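Long-range contacts in adenosine deaminase (Burkholderia ambifaria, PDB 4GXW), which probably removes an amino group by hydrolysis from adenosine or a related purine, with the help of a bound zinc ion: residues Trp280-Met286 with Met317-Phe321; Ala65-Arg69 with Thr304-Val308. One frame throughout, in Å; residues are numbered along the deposited sequence. Where two conformers were deposited one is given.

How the interactions relate
Along the chain the segments come in the order 65-69, 280-286, 304-308 and 317-321, so interaction 1 and interaction 2 alternate. Their centres lie 20 Å apart and their nearest atoms about 8 Å, without touching. Both belong to the TIM-barrel deaminase fold: helix 303-306, in interaction 2, and helix 310-319, in interaction 1, follow one another after strand 295-298. Leu272 of helix 269-274 touches Trp280 in interaction 1 and Arg69 in interaction 2, and the N-terminal stretch from Asn8 to Pro10 reaches both. Interaction 2 stands closer to the zinc, whereas interaction 1 packs the chain leading into strand 295-298 against the end of helix 310-319, the second helix after that strand.

Interaction 1: residues Trp280-Met286 with Met317-Phe321; sequences WAERHPM and MFSHF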
loop_
_atom_site.group_PDB
_atom_site.type_symbol
_atom_site.label_atom_id
_atom_site.label_comp_id
_atom_site.label_asym_id
_atom_site.label_seq_id
_atom_site.Cartn_x
_atom_site.Cartn_y
_atom_site.Cartn_z
ATOM N N TRP A 280 4.279 -7.003 20.126
ATOM C CA TRP A 280 4.008 -6.388 18.826
ATOM C C TRP A 280 2.542 -6.497 18.389
ATOM O O TRP A 280 1.897 -5.483 18.099
ATOM C CB TRP A 280 4.945 -6.960 17.755
ATOM C CG TRP A 280 4.549 -6.606 16.359
ATOM C CD1 TRP A 280 4.758 -5.417 15.721
ATOM C CD2 TRP A 280 3.879 -7.453 15.419
ATOM N NE1 TRP A 280 4.250 -5.472 14.444
ATOM C CE2 TRP A 280 3.705 -6.712 14.235
ATOM C CE3 TRP A 280 3.410 -8.768 15.469
ATOM C CZ2 TRP A 280 3.085 -7.245 13.103
ATOM C CZ3 TRP A 280 2.787 -9.294 14.348
ATOM C CH2 TRP A 280 2.626 -8.532 13.181
ATOM N N ALA A 281 2.010 -7.711 18.355
ATOM C CA ALA A 281 0.625 -7.901 17.928
ATOM C C ALA A 281 -0.348 -7.228 18.892
ATOM O O ALA A 281 -1.367 -6.670 18.478
ATOM C CB ALA A 281 0.303 -9.375 17.800
ATOM N N GLU A 282 -0.032 -7.288 20.180
ATOM C CA GLU A 282 -0.892 -6.728 21.217
ATOM C C GLU A 282 -0.968 -5.203 21.227
ATOM O O GLU A 282 -2.034 -4.630 21.479
ATOM C CB GLU A 282 -0.416 -7.211 22.584
ATOM C CG GLU A 282 -0.725 -8.664 22.848
ATOM C CD GLU A 282 -2.209 -8.904 22.973
ATOM O OE1 GLU A 282 -2.873 -8.118 23.689
ATOM O OE2 GLU A 282 -2.714 -9.864 22.350
ATOM N N ARG A 283 0.161 -4.551 20.954
ATOM C CA ARG A 283 0.273 -3.107 21.157
ATOM C C ARG A 283 0.279 -2.278 19.881
ATOM O O ARG A 283 0.333 -1.047 19.937
ATOM C CB ARG A 283 1.510 -2.778 21.985
ATOM C CG ARG A 283 1.398 -3.214 23.435
ATOM C CD ARG A 283 0.118 -2.687 24.082
ATOM N NE ARG A 283 0.004 -1.235 23.969
ATOM C CZ ARG A 283 0.508 -0.375 24.850
ATOM N NH1 ARG A 283 1.162 -0.821 25.914
ATOM N NH2 ARG A 283 0.365 0.933 24.665
ATOM N N HIS A 284 0.225 -2.941 18.733
ATOM C CA HIS A 284 0.115 -2.236 17.466
ATOM C C HIS A 284 -1.170 -1.407 17.449
ATOM O O HIS A 284 -2.253 -1.948 17.633
ATOM C CB HIS A 284 0.075 -3.247 16.330
ATOM C CG HIS A 284 0.474 -2.688 15.005
ATOM N ND1 HIS A 284 -0.107 -1.563 14.459
ATOM C CD2 HIS A 284 1.388 -3.116 14.103
ATOM C CE1 HIS A 284 0.437 -1.320 13.280
ATOM N NE2 HIS A 284 1.348 -2.247 13.042
ATOM N N PRO A 285 -1.056 -0.090 17.219
ATOM C CA PRO A 285 -2.264 0.747 17.230
ATOM C C PRO A 285 -3.324 0.321 16.222
ATOM O O PRO A 285 -4.511 0.568 16.452
ATOM C CB PRO A 285 -1.737 2.138 16.876
ATOM C CG PRO A 285 -0.324 2.129 17.328
ATOM C CD PRO A 285 0.175 0.715 17.110
ATOM N N MET A 286 -2.916 -0.297 15.115
ATOM C CA MET A 286 -3.861 -0.802 14.123
ATOM C C MET A 286 -4.933 -1.682 14.766
ATOM O O MET A 286 -6.102 -1.637 14.375
ATOM C CB MET A 286 -3.124 -1.581 13.024
ATOM C CG MET A 286 -4.016 -2.208 11.958
ATOM S SD MET A 286 -3.103 -3.285 10.826
ATOM C CE MET A 286 -2.655 -4.623 11.922
ATOM N N MET A 317 -4.289 -10.166 9.685
ATOM C CA MET A 317 -5.361 -9.494 10.420
ATOM C C MET A 317 -6.144 -10.482 11.291
ATOM O O MET A 317 -6.523 -10.171 12.424
ATOM C CB MET A 317 -6.307 -8.783 9.452
ATOM C CG MET A 317 -5.620 -7.797 8.534
ATOM S SD MET A 317 -4.827 -6.410 9.378
ATOM C CE MET A 317 -6.233 -5.368 9.722
ATOM N N PHE A 318 -6.360 -11.675 10.747
ATOM C CA PHE A 318 -7.066 -12.759 11.419
ATOM C C PHE A 318 -6.164 -13.523 12.398
ATOM O O PHE A 318 -6.571 -13.821 13.521
ATOM C CB PHE A 318 -7.635 -13.701 10.349
ATOM C CG PHE A 318 -8.400 -14.881 10.894
ATOM C CD1 PHE A 318 -9.766 -14.793 11.120
ATOM C CD2 PHE A 318 -7.761 -16.088 11.142
ATOM C CE1 PHE A 318 -10.475 -15.884 11.606
ATOM C CE2 PHE A 318 -8.464 -17.180 11.624
ATOM C CZ PHE A 318 -9.821 -17.073 11.860
ATOM N N SER A 319 -4.941 -13.848 11.986
ATOM C CA SER A 319 -4.105 -14.733 12.796
ATOM C C SER A 319 -3.458 -14.030 13.983
ATOM O O SER A 319 -3.227 -14.649 15.012
ATOM C CB SER A 319 -3.009 -15.375 11.935
ATOM O OG SER A 319 -2.153 -14.382 11.396
ATOM N N HIS A 320 -3.138 -12.751 13.824
ATOM C CA HIS A 320 -2.369 -12.029 14.844
ATOM C C HIS A 320 -3.119 -10.885 15.515
ATOM O O HIS A 320 -2.869 -10.589 16.687
ATOM C CB HIS A 320 -1.069 -11.470 14.256
ATOM C CG HIS A 320 -0.025 -12.506 13.975
ATOM N ND1 HIS A 320 -0.168 -13.475 13.004
ATOM C CD2 HIS A 320 1.190 -12.713 14.536
ATOM C CE1 HIS A 320 0.913 -14.234 12.978
ATOM N NE2 HIS A 320 1.754 -13.793 13.898
ATOM N N PHE A 321 -4.036 -10.248 14.796
ATOM C CA PHE A 321 -4.619 -9.009 15.292
ATOM C C PHE A 321 -6.051 -9.125 15.822
ATOM O O PHE A 321 -6.686 -8.112 16.140
ATOM C CB PHE A 321 -4.437 -7.889 14.267
ATOM C CG PHE A 321 -2.999 -7.506 14.082
ATOM C CD1 PHE A 321 -2.362 -6.736 15.039
ATOM C CD2 PHE A 321 -2.265 -7.966 12.999
ATOM C CE1 PHE A 321 -1.029 -6.396 14.905
ATOM C CE2 PHE A 321 -0.929 -7.633 12.855
ATOM C CZ PHE A 321 -0.311 -6.836 13.808
#
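The ring of Phe321 carries the CE methyl of Met286 over the centre of one face, while its own rim meets two further rings edge-on. Its CZ stands over a face of the Trp280 indole, 3.4 Å from CH2, in a T-shaped pair with planes at 71°. The CE1 side is directed toward the His284 ring in an offset edge-to-face pair, with CE1 3.6 Å from CB of His284. The Trp280 ring also has CD2 of His320 at its edge, 3.8 Å from CZ3.

In the conformer of Met286 described here (a second was deposited), CG lies opposite the backbone N, and the turn at SD, chi3 68°, drops CE onto the phenyl face. CE of Met286 makes a CH-pi contact there, 3.5 Å from CD2 of Phe321, with SD farther above the same face as a Met-aromatic partner. Methionine suits this place because its slim, unbranched end can come straight down on the ring, methyl first, with the sulfur behind it; CE also touches SD of Met317, 3.8 Å away. Ala281, small enough to let the chains approach, sets CB 3.6 Å from the carbonyl O of His320. No hydrogen bond joins the two segments directly, but Arg287 NH2 bonds to both Ala281 O and His320 O. His284 ND1 accepts the backbone N-H of Met286, which helps fix the ring's rotation, and Tyr243 adds another edge-to-face neighbour.

This buried aromatic cluster joins helix 280-283, in the connection between strands 261-264 and 295-298, to the end of helix 310-319, outside the metal site of the TIM barrel.

Interaction 2: residues Ala65-Arg69 with Thr304-Val308; sequences AFYAR and TLHKV
Arg69 NE donates to water 2 at 2.7 Å, and that water in turn donates a hydrogen bond to the carbonyl O of His306, which fastens the arginine to the chain just beyond the metal ligand Asp301. This is the active-site end of a TIM-barrel deaminase: the His306 side chain lies about 4 Å from that of Asp301 and about 7 Å from the zinc ion.

The guanidinium itself lies flat on the imidazole of His306, centres 3.9 Å apart and planes 18° from parallel, with NH2 over the middle of the ring. Arginine suits the place because its planar end can stack by one face while its N-H groups still find hydrogen-bond partners. Ser269 OG takes NH1, and Thr267 OG1 pairs with ND1 of His306, so both members of the stack have a second hold. The bend at chi2, 65°, brings the chain alongside the backbone, with CD 3.6 Å from Leu305 O.

Leucine and tyrosine make the apolar half. CD2 of Leu305 sits 3.8 Å from the Tyr67 ring centroid, over the face, as a CH-pi contact. The Tyr67 hydroxyl reaches Val42 O, to which Thr304 OG1 also bonds, and the ring has edge-to-face neighbours in His44 and Phe47. Water 1 also lies between the segments, within hydrogen-bonding reach of Leu305 O and Ala68 O, though it has more acceptors around it than protons to give.

Lys307, first out of the helix and with positive phi, runs its extended chain past CB of Arg69 toward the backbone of Tyr67: its CE lies 3.6 Å from Arg69 CB and 3.2 Å from Tyr67 O.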
loop_
_atom_site.group_PDB
_atom_site.type_symbol
_atom_site.label_atom_id
_atom_site.label_comp_id
_atom_site.label_asym_id
_atom_site.label_seq_id
_atom_site.Cartn_x
_atom_site.Cartn_y
_atom_site.Cartn_z
ATOM N N ALA A 65 21.030 -8.456 1.186
ATOM C CA ALA A 65 20.776 -7.674 2.389
ATOM C C ALA A 65 19.590 -6.761 2.091
ATOM O O ALA A 65 18.809 -6.426 2.984
ATOM C CB ALA A 65 21.997 -6.866 2.781
ATOM N N PHE A 66 19.470 -6.368 0.823
ATOM C CA PHE A 66 18.330 -5.590 0.342
ATOM C C PHE A 66 17.021 -6.359 0.532
ATOM O O PHE A 66 16.009 -5.785 0.937
ATOM C CB PHE A 66 18.503 -5.234 -1.142
ATOM C CG PHE A 66 19.348 -4.011 -1.392
ATOM C CD1 PHE A 66 19.578 -3.087 -0.382
ATOM C CD2 PHE A 66 19.901 -3.778 -2.646
ATOM C CE1 PHE A 66 20.349 -1.959 -0.618
ATOM C CE2 PHE A 66 20.673 -2.652 -2.886
ATOM C CZ PHE A 66 20.898 -1.743 -1.870
ATOM N N TYR A 67 17.049 -7.660 0.245
ATOM C CA TYR A 67 15.849 -8.500 0.308
ATOM C C TYR A 67 15.705 -9.307 1.598
ATOM O O TYR A 67 14.723 -10.028 1.777
ATOM C CB TYR A 67 15.766 -9.428 -0.912
ATOM C CG TYR A 67 15.149 -8.760 -2.126
ATOM C CD1 TYR A 67 15.907 -7.934 -2.945
ATOM C CD2 TYR A 67 13.806 -8.940 -2.440
ATOM C CE1 TYR A 67 15.351 -7.315 -4.049
ATOM C CE2 TYR A 67 13.236 -8.325 -3.547
ATOM C CZ TYR A 67 14.014 -7.507 -4.344
ATOM O OH TYR A 67 13.475 -6.879 -5.442
ATOM N N ALA A 68 16.679 -9.184 2.495
ATOM C CA ALA A 68 16.589 -9.833 3.799
ATOM C C ALA A 68 15.600 -9.092 4.694
ATOM O O ALA A 68 15.683 -7.873 4.850
ATOM C CB ALA A 68 17.956 -9.898 4.461
ATOM N N ARG A 69 14.667 -9.840 5.274
ATOM C CA ARG A 69 13.635 -9.270 6.130
ATOM C C ARG A 69 13.727 -9.880 7.528
ATOM O O ARG A 69 13.201 -10.969 7.778
ATOM C CB ARG A 69 12.256 -9.514 5.516
ATOM C CG ARG A 69 11.100 -8.898 6.278
ATOM C CD ARG A 69 11.180 -7.385 6.283
ATOM N NE ARG A 69 9.955 -6.798 6.813
ATOM C CZ ARG A 69 9.729 -5.492 6.911
ATOM N NH1 ARG A 69 10.650 -4.625 6.513
ATOM N NH2 ARG A 69 8.574 -5.053 7.401
ATOM N N THR A 304 7.335 -7.301 -1.948
ATOM C CA THR A 304 8.486 -8.176 -2.161
ATOM C C THR A 304 9.600 -7.935 -1.147
ATOM O O THR A 304 10.398 -8.831 -0.878
ATOM C CB THR A 304 9.042 -8.073 -3.581
ATOM O OG1 THR A 304 9.418 -6.715 -3.833
ATOM C CG2 THR A 304 8.006 -8.538 -4.594
ATOM N N LEU A 305 9.652 -6.732 -0.584
ATOM C CA LEU A 305 10.674 -6.399 0.408
ATOM C C LEU A 305 10.233 -6.766 1.827
ATOM O O LEU A 305 11.061 -7.128 2.663
ATOM C CB LEU A 305 11.029 -4.915 0.333
ATOM C CG LEU A 305 11.588 -4.457 -1.015
ATOM C CD1 LEU A 305 11.897 -2.972 -1.007
ATOM C CD2 LEU A 305 12.826 -5.247 -1.398
ATOM N N HIS A 306 8.935 -6.681 2.091
ATOM C CA HIS A 306 8.367 -7.100 3.373
ATOM C C HIS A 306 8.087 -8.601 3.401
ATOM O O HIS A 306 7.737 -9.142 4.446
ATOM C CB HIS A 306 7.052 -6.372 3.655
ATOM C CG HIS A 306 7.215 -4.949 4.098
ATOM N ND1 HIS A 306 6.201 -4.259 4.729
ATOM C CD2 HIS A 306 8.254 -4.089 3.996
ATOM C CE1 HIS A 306 6.614 -3.031 4.996
ATOM N NE2 HIS A 306 7.855 -2.902 4.564
ATOM N N LYS A 307 8.224 -9.259 2.252
ATOM C CA LYS A 307 7.902 -10.683 2.118
ATOM C C LYS A 307 6.461 -10.971 2.525
ATOM O O LYS A 307 6.191 -11.897 3.300
ATOM C CB LYS A 307 8.857 -11.557 2.940
ATOM C CG LYS A 307 10.324 -11.422 2.557
ATOM C CD LYS A 307 11.198 -12.313 3.440
ATOM C CE LYS A 307 12.677 -12.136 3.133
ATOM N NZ LYS A 307 13.559 -12.875 4.082
ATOM N N VAL A 308 5.534 -10.182 1.997
ATOM C CA VAL A 308 4.116 -10.369 2.274
ATOM C C VAL A 308 3.296 -10.146 1.004
ATOM O O VAL A 308 3.420 -9.111 0.352
ATOM C CB VAL A 308 3.649 -9.454 3.454
ATOM C CG1 VAL A 308 3.818 -7.963 3.121
ATOM C CG2 VAL A 308 2.216 -9.768 3.877
HETATM O O HOH W 1 13.584 -6.321 3.226
HETATM O O HOH W 2 7.531 -8.035 7.043
#